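Local coordinates for bartonella effector protein (Bep) substrate of VirB T4SS (Bartonella sp. 1-1C, PDB 4PY3), which probably transfers AMP from ATP to threonine or tyrosine hydroxyls of target proteins, through the N-terminal Fic domain present here, at residues 118-123 with 165-170; 192-197 with 204-209. All blocks are in the same frame, centred on the assembly; numbering follows the deposited sequence.

Contact 1. Residues 118-123 with 165-170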
# COMPACT_ATOMS: atom_id res chain seq x y z
N LYS A 118 4.87 -1.13 -13.32
CA LYS A 118 4.69 -1.91 -14.53
C LYS A 118 5.24 -3.32 -14.34
O LYS A 118 4.57 -4.29 -14.67
CB LYS A 118 5.36 -1.23 -15.73
N LYS A 119 6.43 -3.44 -13.77
CA LYS A 119 7.03 -4.76 -13.51
C LYS A 119 6.15 -5.58 -12.56
O LYS A 119 5.94 -6.78 -12.76
CB LYS A 119 8.44 -4.60 -12.95
N PHE A 120 5.64 -4.91 -11.53
CA PHE A 120 4.68 -5.49 -10.60
C PHE A 120 3.44 -6.03 -11.31
O PHE A 120 3.01 -7.15 -11.06
CB PHE A 120 4.28 -4.42 -9.57
CG PHE A 120 3.27 -4.88 -8.56
CD1 PHE A 120 3.65 -5.66 -7.48
CD2 PHE A 120 1.94 -4.51 -8.68
CE1 PHE A 120 2.72 -6.08 -6.55
CE2 PHE A 120 1.00 -4.92 -7.74
CZ PHE A 120 1.39 -5.70 -6.67
N ASP A 121 2.87 -5.21 -12.19
CA ASP A 121 1.71 -5.62 -13.00
C ASP A 121 2.02 -6.85 -13.89
O ASP A 121 1.20 -7.76 -14.00
CB ASP A 121 1.21 -4.47 -13.88
CG ASP A 121 0.70 -3.27 -13.07
OD1 ASP A 121 0.52 -3.39 -11.84
OD2 ASP A 121 0.49 -2.19 -13.67
N GLN A 122 3.19 -6.85 -14.51
CA GLN A 122 3.62 -7.95 -15.39
C GLN A 122 3.78 -9.26 -14.65
O GLN A 122 3.37 -10.31 -15.14
CB GLN A 122 4.93 -7.60 -16.13
CG GLN A 122 4.73 -6.64 -17.29
CD GLN A 122 6.03 -5.94 -17.70
OE1 GLN A 122 7.11 -6.17 -17.13
NE2 GLN A 122 5.94 -5.06 -18.70
N LEU A 123 4.41 -9.21 -13.48
CA LEU A 123 4.55 -10.40 -12.65
C LEU A 123 3.23 -11.05 -12.30
O LEU A 123 3.08 -12.27 -12.42
CB LEU A 123 5.27 -10.02 -11.38
N VAL A 165 -5.33 -4.05 1.63
CA VAL A 165 -6.62 -4.32 1.00
C VAL A 165 -6.41 -5.02 -0.34
O VAL A 165 -7.14 -5.94 -0.68
CB VAL A 165 -7.46 -3.05 0.83
CG1 VAL A 165 -8.69 -3.31 -0.04
CG2 VAL A 165 -7.92 -2.54 2.18
N PHE A 166 -5.42 -4.57 -1.09
CA PHE A 166 -5.11 -5.14 -2.39
C PHE A 166 -4.79 -6.64 -2.25
O PHE A 166 -5.34 -7.46 -2.98
CB PHE A 166 -3.91 -4.40 -2.99
CG PHE A 166 -3.54 -4.84 -4.38
CD1 PHE A 166 -2.78 -5.99 -4.58
CD2 PHE A 166 -3.90 -4.08 -5.48
CE1 PHE A 166 -2.41 -6.38 -5.85
CE2 PHE A 166 -3.54 -4.48 -6.76
CZ PHE A 166 -2.79 -5.63 -6.94
N PHE A 167 -3.92 -6.98 -1.31
CA PHE A 167 -3.53 -8.38 -1.13
C PHE A 167 -4.61 -9.24 -0.52
O PHE A 167 -4.73 -10.41 -0.89
CB PHE A 167 -2.22 -8.51 -0.34
CG PHE A 167 -1.02 -8.42 -1.22
CD1 PHE A 167 -0.61 -7.19 -1.75
CD2 PHE A 167 -0.31 -9.56 -1.58
CE1 PHE A 167 0.49 -7.11 -2.58
CE2 PHE A 167 0.79 -9.49 -2.41
CZ PHE A 167 1.19 -8.26 -2.92
N GLU A 168 -5.44 -8.68 0.35
CA GLU A 168 -6.61 -9.43 0.84
C GLU A 168 -7.56 -9.76 -0.31
O GLU A 168 -8.06 -10.89 -0.41
CB GLU A 168 -7.34 -8.67 1.95
CG GLU A 168 -6.49 -8.49 3.20
CD GLU A 168 -7.27 -7.97 4.39
OE1 GLU A 168 -8.50 -7.77 4.26
OE2 GLU A 168 -6.65 -7.76 5.47
N LYS A 169 -7.78 -8.81 -1.21
CA LYS A 169 -8.61 -9.03 -2.39
C LYS A 169 -7.98 -10.03 -3.36
O LYS A 169 -8.67 -10.82 -3.99
CB LYS A 169 -8.87 -7.72 -3.13
CG LYS A 169 -9.63 -6.69 -2.31
CD LYS A 169 -11.10 -7.01 -2.25
CE LYS A 169 -11.82 -6.01 -1.36
NZ LYS A 169 -13.15 -6.53 -0.95
N LEU A 170 -6.66 -9.96 -3.50
CA LEU A 170 -5.92 -10.87 -4.35
C LEU A 170 -6.04 -12.32 -3.84
O LEU A 170 -6.29 -13.25 -4.62
CB LEU A 170 -4.45 -10.45 -4.40
CG LEU A 170 -3.51 -11.25 -5.30
CD1 LEU A 170 -3.80 -10.99 -6.77
CD2 LEU A 170 -2.06 -10.92 -4.99
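Phe120 and Phe166 reach toward each other from two regular alpha-helical turns whose backbones stay well apart, the Phe120 CA lying 12.8 Å from the Phe166 CA. A gap of this width suits phenylalanine, whose long, flat, wholly apolar side chain can span half of it from each helix. Both rings are carried across by a CG set anti to the backbone N, with chi1 179° in Phe120 and -176° in Phe166, and they come from opposite directions. Phe120 CE2 stops 3.9 Å from Phe166 CZ, and Phe120 CZ is equally near Phe166 CE1. Phe166 CZ sits at the edge of the Phe120 ring, and with the planes inclined by 51° the pair is an oblique aromatic contact. Phe167 adds a looser touch at the same edge, its CE1 4.4 Å from Phe120 CZ, and turns its ring edge-to-face with that of Phe146. Leu62 and Ile65 pack on Phe166, while Phe148 and Leu149 of helix 135-152 pack on Phe120. The result is an aromatic-rich hydrophobic core between helices 113-126 and 159-173, part of the largely helical Fic fold.

Contact 2. Residues 192-197 with 204-209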
# COMPACT_ATOMS: atom_id res chain seq x y z
N CYS A 192 8.30 -6.26 6.83
CA CYS A 192 8.59 -5.29 5.77
C CYS A 192 10.06 -4.88 5.83
O CYS A 192 10.72 -4.79 4.79
CB CYS A 192 7.67 -4.07 5.88
SG CYS A 192 5.95 -4.46 5.45
N ILE A 193 10.56 -4.63 7.04
CA ILE A 193 11.94 -4.17 7.22
C ILE A 193 12.92 -5.25 6.77
O ILE A 193 13.84 -4.97 6.00
CB ILE A 193 12.20 -3.72 8.67
CG1 ILE A 193 11.31 -2.44 8.95
CG2 ILE A 193 13.70 -3.51 8.89
CD1 ILE A 193 11.54 -1.62 10.22
N ASP A 194 12.69 -6.49 7.22
CA ASP A 194 13.49 -7.62 6.76
C ASP A 194 13.51 -7.71 5.25
O ASP A 194 14.56 -7.88 4.64
CB ASP A 194 12.97 -8.94 7.35
CG ASP A 194 13.40 -9.17 8.78
OD1 ASP A 194 14.11 -8.31 9.35
OD2 ASP A 194 13.05 -10.21 9.35
N GLY A 195 12.34 -7.55 4.65
CA GLY A 195 12.20 -7.53 3.20
C GLY A 195 13.11 -6.53 2.48
O GLY A 195 13.51 -6.78 1.34
N MET A 196 13.39 -5.39 3.13
CA MET A 196 14.20 -4.34 2.52
C MET A 196 15.66 -4.33 2.97
O MET A 196 16.47 -3.63 2.37
CB MET A 196 13.60 -2.96 2.81
CG MET A 196 12.26 -2.73 2.14
SD MET A 196 11.72 -1.01 2.25
CE MET A 196 11.14 -1.02 3.93
N THR A 197 15.99 -5.08 4.01
CA THR A 197 17.35 -5.10 4.55
C THR A 197 18.13 -6.40 4.34
O THR A 197 19.33 -6.35 4.07
CB THR A 197 17.35 -4.79 6.05
OG1 THR A 197 16.54 -5.76 6.74
CG2 THR A 197 16.82 -3.38 6.31
N TYR A 204 12.59 -12.55 2.34
CA TYR A 204 11.19 -12.95 2.22
C TYR A 204 10.70 -13.82 3.40
O TYR A 204 9.50 -14.01 3.56
CB TYR A 204 10.95 -13.72 0.89
N LYS A 205 11.63 -14.32 4.23
CA LYS A 205 11.31 -15.37 5.20
C LYS A 205 10.25 -14.93 6.21
O LYS A 205 9.19 -15.56 6.31
CB LYS A 205 12.59 -15.94 5.87
CG LYS A 205 13.44 -16.72 4.90
CD LYS A 205 12.84 -18.06 4.50
CE LYS A 205 13.44 -18.60 3.21
NZ LYS A 205 12.64 -18.16 2.04
N GLU A 206 10.49 -13.83 6.90
CA GLU A 206 9.50 -13.34 7.86
C GLU A 206 8.17 -12.98 7.24
O GLU A 206 7.15 -13.08 7.90
CB GLU A 206 10.00 -12.18 8.69
CG GLU A 206 9.45 -12.07 10.10
CD GLU A 206 9.86 -13.10 11.14
OE1 GLU A 206 10.05 -14.30 10.83
OE2 GLU A 206 9.95 -12.69 12.33
N MET A 207 8.17 -12.55 5.98
CA MET A 207 6.93 -12.22 5.29
C MET A 207 6.17 -13.50 4.98
O MET A 207 4.95 -13.55 5.12
CB MET A 207 7.22 -11.43 3.99
CG MET A 207 5.98 -10.82 3.35
SD MET A 207 5.17 -9.58 4.38
CE MET A 207 6.42 -8.29 4.40
N LYS A 208 6.89 -14.52 4.53
CA LYS A 208 6.30 -15.86 4.33
C LYS A 208 5.68 -16.38 5.61
O LYS A 208 4.55 -16.84 5.61
CB LYS A 208 7.34 -16.85 3.85
N SER A 209 6.44 -16.30 6.69
CA SER A 209 5.96 -16.71 8.01
C SER A 209 4.69 -15.97 8.42
O SER A 209 3.73 -16.58 8.89
CB SER A 209 7.07 -16.51 9.05
OG SER A 209 6.56 -16.55 10.37
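Met207 reaches Cys192 by a chain that starts with CG anti to the backbone N (chi1 -169°) and then bends twice, at chi2 and chi3, which brings its terminal methyl back toward the neighbouring helix. The setting is a helical hairpin: helix 185-197 is followed by a short loop and by helix 205-214, which returns roughly antiparallel. Met207 CE rests 3.7 Å from Cys192 N and 4.0 Å from Cys192 SG, so a single methyl meets both the backbone and the thiol. An unbranched, flexible methionine can fold to fit such a place, and the small cysteine lets the methyl approach its main chain. The same two side chains also face helix 135-152, where Met207 lies on Ala143 and Phe146 and Cys192 on Asn150.

Two residues further on, Asp194 points at the returning helix. Its OD2 lies 3.7 Å from Glu206 CB, alongside the aliphatic base of that side chain, while the Glu206 carboxylate leads off in another direction. The two acids still keep Asp194 OD2 and Glu206 OE2 5.0 Å apart, a proximity that would probably be mildly unfavourable and may be eased by the long, weak ion pair of Glu206 with Arg190. Glycine suits position 195: with no side chain it lets the two backbones come close, and Gly195 CA lies 5.6 Å from Tyr204 CA.

No hydrogen bond joins the two segments. Near the end of helix 185-197 the polar contact is internal, where the Ile193 carbonyl takes two well-formed bonds beside a weak one from Thr197 N: Met196 N approaches one face of its plane, and Thr197 OG1 donates to Ile193 O from the opposite face at 2.9 Å.

In the fold
Contact 1 closes before contact 2 opens, and helix 185-197 is the next helix in the chain after helix 159-173. Their centres lie about 17 Å apart and their nearest atoms about 8 Å, so the two do not touch. What joins them is helix 135-152: Phe148 and Leu149 face contact 1, Ala143 and Asn150 face contact 2, and Phe146 meets Phe167 in the first and Met207 in the second. Contact 1 is buried, whereas contact 2 is a more peripheral hairpin. In Fic proteins the signature loop follows this central helix and precedes the next, so helix 159-173 of contact 1 follows that loop, while contact 2 packs on the helix that precedes it.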